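Local coordinates for ureidoglycolate hydrolase (Arabidopsis thaliana, PDB 4PXE), which hydrolyses (S)-ureidoglycolate to glyoxylate, ammonium and carbon dioxide with two manganese ions per subunit, a step of plant purine breakdown, at residues Gly19-Asn22 / Gln23-Leu27; Val417-Leu420 / Ser421-Ala425. All coordinates share one frame; numbering follows the deposited sequence.

Contact 1: residues Gly19-Asn22 / Gln23-Leu27; sequences GLQN and QIDEL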
loop_
_atom_site.group_PDB
_atom_site.type_symbol
_atom_site.label_atom_id
_atom_site.label_comp_id
_atom_site.label_asym_id
_atom_site.label_seq_id
_atom_site.Cartn_x
_atom_site.Cartn_y
_atom_site.Cartn_z
ATOM N N GLY A 19 -31.120 -0.276 24.672
ATOM C CA GLY A 19 -31.598 0.115 23.354
ATOM C C GLY A 19 -30.555 0.916 22.593
ATOM O O GLY A 19 -30.319 0.695 21.391
ATOM N N LEU A 20 -29.912 1.842 23.292
ATOM C CA LEU A 20 -28.819 2.602 22.694
ATOM C C LEU A 20 -27.658 1.679 22.286
ATOM O O LEU A 20 -27.088 1.821 21.202
ATOM C CB LEU A 20 -28.346 3.698 23.654
ATOM C CG LEU A 20 -27.191 4.593 23.191
ATOM C CD1 LEU A 20 -27.519 5.246 21.846
ATOM C CD2 LEU A 20 -26.914 5.649 24.252
ATOM N N GLN A 21 -27.322 0.716 23.140
ATOM C CA GLN A 21 -26.301 -0.262 22.786
ATOM C C GLN A 21 -26.665 -1.030 21.524
ATOM O O GLN A 21 -25.813 -1.267 20.665
ATOM C CB GLN A 21 -26.040 -1.252 23.926
ATOM C CG GLN A 21 -24.981 -2.272 23.563
ATOM C CD GLN A 21 -23.647 -1.617 23.378
ATOM O OE1 GLN A 21 -23.290 -0.718 24.140
ATOM N NE2 GLN A 21 -22.907 -2.039 22.363
ATOM N N ASN A 22 -27.928 -1.432 21.420
ATOM C CA ASN A 22 -28.386 -2.152 20.242
ATOM C C ASN A 22 -28.215 -1.311 18.977
ATOM O O ASN A 22 -27.848 -1.839 17.928
ATOM C CB ASN A 22 -29.838 -2.609 20.409
ATOM C CG ASN A 22 -29.997 -3.671 21.484
ATOM O OD1 ASN A 22 -29.020 -4.283 21.923
ATOM N ND2 ASN A 22 -31.235 -3.902 21.907
ATOM N N GLN A 23 -28.464 -0.005 19.082
ATOM C CA GLN A 23 -28.270 0.891 17.938
ATOM C C GLN A 23 -26.794 1.019 17.553
ATOM O O GLN A 23 -26.454 1.039 16.368
ATOM C CB GLN A 23 -28.886 2.257 18.216
ATOM C CG GLN A 23 -30.406 2.190 18.311
ATOM C CD GLN A 23 -31.042 3.506 18.712
ATOM O OE1 GLN A 23 -30.398 4.374 19.307
ATOM N NE2 GLN A 23 -32.316 3.659 18.392
ATOM N N ILE A 24 -25.922 1.078 18.557
ATOM C CA ILE A 24 -24.481 1.101 18.324
ATOM C C ILE A 24 -24.069 -0.148 17.552
ATOM O O ILE A 24 -23.331 -0.077 16.574
ATOM C CB ILE A 24 -23.695 1.201 19.662
ATOM C CG1 ILE A 24 -23.868 2.591 20.284
ATOM C CG2 ILE A 24 -22.216 0.885 19.465
ATOM C CD1 ILE A 24 -22.850 3.605 19.810
ATOM N N ASP A 25 -24.583 -1.295 17.976
ATOM C CA ASP A 25 -24.245 -2.556 17.324
ATOM C C ASP A 25 -24.811 -2.625 15.908
ATOM O O ASP A 25 -24.113 -3.044 14.986
ATOM C CB ASP A 25 -24.755 -3.737 18.157
ATOM C CG ASP A 25 -24.052 -3.853 19.491
ATOM O OD1 ASP A 25 -22.930 -3.324 19.619
ATOM O OD2 ASP A 25 -24.629 -4.477 20.404
ATOM N N GLU A 26 -26.064 -2.221 15.732
ATOM C CA GLU A 26 -26.654 -2.203 14.396
ATOM C C GLU A 26 -25.881 -1.300 13.441
ATOM O O GLU A 26 -25.578 -1.698 12.309
ATOM C CB GLU A 26 -28.134 -1.815 14.452
ATOM C CG GLU A 26 -28.993 -2.912 15.073
ATOM C CD GLU A 26 -30.473 -2.590 15.095
ATOM O OE1 GLU A 26 -30.858 -1.446 14.775
ATOM O OE2 GLU A 26 -31.262 -3.497 15.450
ATOM N N LEU A 27 -25.534 -0.100 13.894
ATOM C CA LEU A 27 -24.781 0.806 13.031
ATOM C C LEU A 27 -23.415 0.227 12.633
ATOM O O LEU A 27 -22.940 0.434 11.514
ATOM C CB LEU A 27 -24.620 2.182 13.679
ATOM C CG LEU A 27 -24.296 3.297 12.683
ATOM C CD1 LEU A 27 -25.515 3.632 11.829
ATOM C CD2 LEU A 27 -23.791 4.534 13.389
#

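Contact 2: residues Val417-Leu420 / Ser421-Ala425; sequences VKVL and SLTLA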
loop_
_atom_site.group_PDB
_atom_site.type_symbol
_atom_site.label_atom_id
_atom_site.label_comp_id
_atom_site.label_asym_id
_atom_site.label_seq_id
_atom_site.Cartn_x
_atom_site.Cartn_y
_atom_site.Cartn_z
ATOM N N VAL A 417 -25.407 10.750 27.982
ATOM C CA VAL A 417 -26.677 11.171 27.396
ATOM C C VAL A 417 -27.492 12.015 28.379
ATOM O O VAL A 417 -28.084 13.028 27.990
ATOM C CB VAL A 417 -27.502 9.958 26.893
ATOM C CG1 VAL A 417 -28.933 10.372 26.544
ATOM C CG2 VAL A 417 -26.820 9.312 25.680
ATOM N N LYS A 418 -27.505 11.630 29.650
ATOM C CA LYS A 418 -28.236 12.413 30.643
ATOM C C LYS A 418 -27.642 13.801 30.806
ATOM O O LYS A 418 -28.388 14.783 30.875
ATOM C CB LYS A 418 -28.266 11.696 31.990
ATOM C CG LYS A 418 -29.140 10.456 32.017
ATOM C CD LYS A 418 -29.004 9.759 33.357
ATOM C CE LYS A 418 -29.834 8.501 33.407
ATOM N NZ LYS A 418 -29.502 7.686 34.606
ATOM N N VAL A 419 -26.318 13.895 30.880
ATOM C CA VAL A 419 -25.674 15.202 30.975
ATOM C C VAL A 419 -25.961 16.037 29.728
ATOM O O VAL A 419 -26.255 17.230 29.821
ATOM C CB VAL A 419 -24.161 15.072 31.211
ATOM C CG1 VAL A 419 -23.475 16.447 31.134
ATOM C CG2 VAL A 419 -23.892 14.403 32.551
ATOM N N LEU A 420 -25.915 15.403 28.562
ATOM C CA LEU A 420 -26.248 16.098 27.324
ATOM C C LEU A 420 -27.687 16.615 27.321
ATOM O O LEU A 420 -27.929 17.778 26.991
ATOM C CB LEU A 420 -26.004 15.192 26.122
ATOM C CG LEU A 420 -26.306 15.825 24.765
ATOM C CD1 LEU A 420 -25.457 17.071 24.535
ATOM C CD2 LEU A 420 -26.076 14.807 23.644
ATOM N N SER A 421 -28.633 15.756 27.703
ATOM C CA SER A 421 -30.041 16.141 27.785
ATOM C C SER A 421 -30.243 17.348 28.691
ATOM O O SER A 421 -30.931 18.316 28.336
ATOM C CB SER A 421 -30.870 14.982 28.331
ATOM O OG SER A 421 -30.880 13.877 27.443
ATOM N N LEU A 422 -29.655 17.281 29.878
ATOM C CA LEU A 422 -29.886 18.312 30.882
ATOM C C LEU A 422 -29.177 19.607 30.502
ATOM O O LEU A 422 -29.702 20.696 30.733
ATOM C CB LEU A 422 -29.434 17.807 32.258
ATOM C CG LEU A 422 -29.783 18.677 33.463
ATOM C CD1 LEU A 422 -31.273 19.064 33.476
ATOM C CD2 LEU A 422 -29.407 17.932 34.724
ATOM N N THR A 423 -27.995 19.503 29.906
ATOM C CA THR A 423 -27.282 20.696 29.451
ATOM C C THR A 423 -28.017 21.368 28.286
ATOM O O THR A 423 -28.146 22.596 28.259
ATOM C CB THR A 423 -25.819 20.371 29.041
ATOM O OG1 THR A 423 -25.146 19.715 30.125
ATOM C CG2 THR A 423 -25.066 21.651 28.708
ATOM N N LEU A 424 -28.524 20.578 27.341
ATOM C CA LEU A 424 -29.339 21.104 26.240
ATOM C C LEU A 424 -30.548 21.851 26.789
ATOM O O LEU A 424 -30.886 22.934 26.304
ATOM C CB LEU A 424 -29.831 19.969 25.339
ATOM C CG LEU A 424 -28.812 19.323 24.400
ATOM C CD1 LEU A 424 -29.419 18.077 23.783
ATOM C CD2 LEU A 424 -28.357 20.298 23.319
ATOM N N ALA A 425 -31.206 21.242 27.769
ATOM C CA ALA A 425 -32.414 21.801 28.368
ATOM C C ALA A 425 -32.101 23.132 29.031
ATOM O O ALA A 425 -32.826 24.121 28.838
ATOM C CB ALA A 425 -32.988 20.823 29.385
#

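Contact 1: residues Gly19-Asn22 / Gln23-Leu27
Gln21 carries its CG opposite the backbone nitrogen and then bends at chi2 (66°), while Asp25 holds its CG opposite its own carbonyl carbon, and these two choices bring an amide and a carboxylate together one helical turn apart. NE2 of Gln21 lies 3.0 Å from OD1 of Asp25, but the N-H...O angle of 134° marks the hydrogen bond as weak. The two side chains meet at a slant, and their amide and carboxylate planes are turned 55° against each other. Both ends have further partners: Lys101 forms a salt bridge with OD1 of Asp25, and Tyr102 OH has a weak hydrogen bond with NE2 of Gln21. The carboxylate is thus shared between a charged and a neutral donor, which probably stabilises its anionic form.

On another side of the helix, Gln23 stretches out beyond CG and crosses Leu20 at about a right angle, its OE1 3.9 Å from Leu20 CD1. The CG of Gln23 also passes 3.4 Å from Gly19 O, the oxygen that accepts the hydrogen bond from Gln23 N. Ile24 is laid over the preceding turn, with CG1 3.4 Å from Leu20 O and CG2 4.2 Å from Gln21 NE2. Glu26 similarly brings CG to 3.3 Å from Asn22 O, while its OE1 is hydrogen-bonded to Tyr53 OH.

Beneath these side chains runs the i to i+4 ladder, represented by Ile24 N to Leu20 O at 3.0 Å. Leu20 packs on helices 105-120 and 410-429, and Gln23 on helices 45-60 and 105-120. The evidence describes an amphipathic alpha-helix with an i/i+4 Gln-Asp pair, set against neighbouring helices of the M20-family metallohydrolase.

Contact 2: residues Val417-Leu420 / Ser421-Ala425
Four successive i to i+4 hydrogen bonds, from Ser421 N to Val417 O through Leu424 N to Leu420 O, give these residues regular alpha-helical geometry, with N-H...O angles of 158° to 166°. Two of the accepting carbonyls take a second bond from a side-chain hydroxyl. Thr423 has OG1 opposite its carbonyl carbon and beside its backbone nitrogen (chi1 -55°), a rotation that folds the hydroxyl back to 2.7 Å from Val419 O. There OG1 stands above the carbonyl plane, whereas Thr423 N reaches the same oxygen at 2.9 Å from the other face. Ser421 repeats the pattern, with OG 3.0 Å from Val417 O and likewise well out of the plane.

These are the i to i-4 hydroxyl-to-carbonyl bonds by which serine and threonine satisfy their polar ends inside helices, and they suit helix 410-429 here because both residues are buried: Ser421 against Val117 and Leu118, Thr423 against Met358 and Ala361. The single OG proton of Ser421 also has Ala114 O of helix 105-120 near it, as a weak and probably competing acceptor.

Val419 lies alongside Thr423, pointing the same way, with CG1 3.8 Å from Thr423 OG1. Leu420 and Leu424 approach at a slant, Leu420 CG and Leu424 CD1 being 4.0 Å apart, and Leu424 CG also sits 3.1 Å from Leu420 O. Leu420 packs on Ala114, while Leu422 rests on helices 352-364 and 9-12.

How the contacts relate
From the N terminus, contact 1 comes first, within helix 17-28, and contact 2 lies near the C terminus, within helix 410-429. Each joins consecutive turns of one helix, so neither closes a loop; they follow in series, with no nesting or crossing. Although far apart in sequence and about 20 Å apart between centres, they meet directly where Leu20 CD2 packs 3.9 Å from Val417 CG2. Helix 105-120 gives them a common neighbour, touching Leu20, Gln23, Ile24 and Leu27 of contact 1 and Val417, Leu420 and Ser421 of contact 2. Helices 17-28 and 410-429 are thereby packed against each other and against helix 105-120, which follows the manganese ligand Asp103 in the chain.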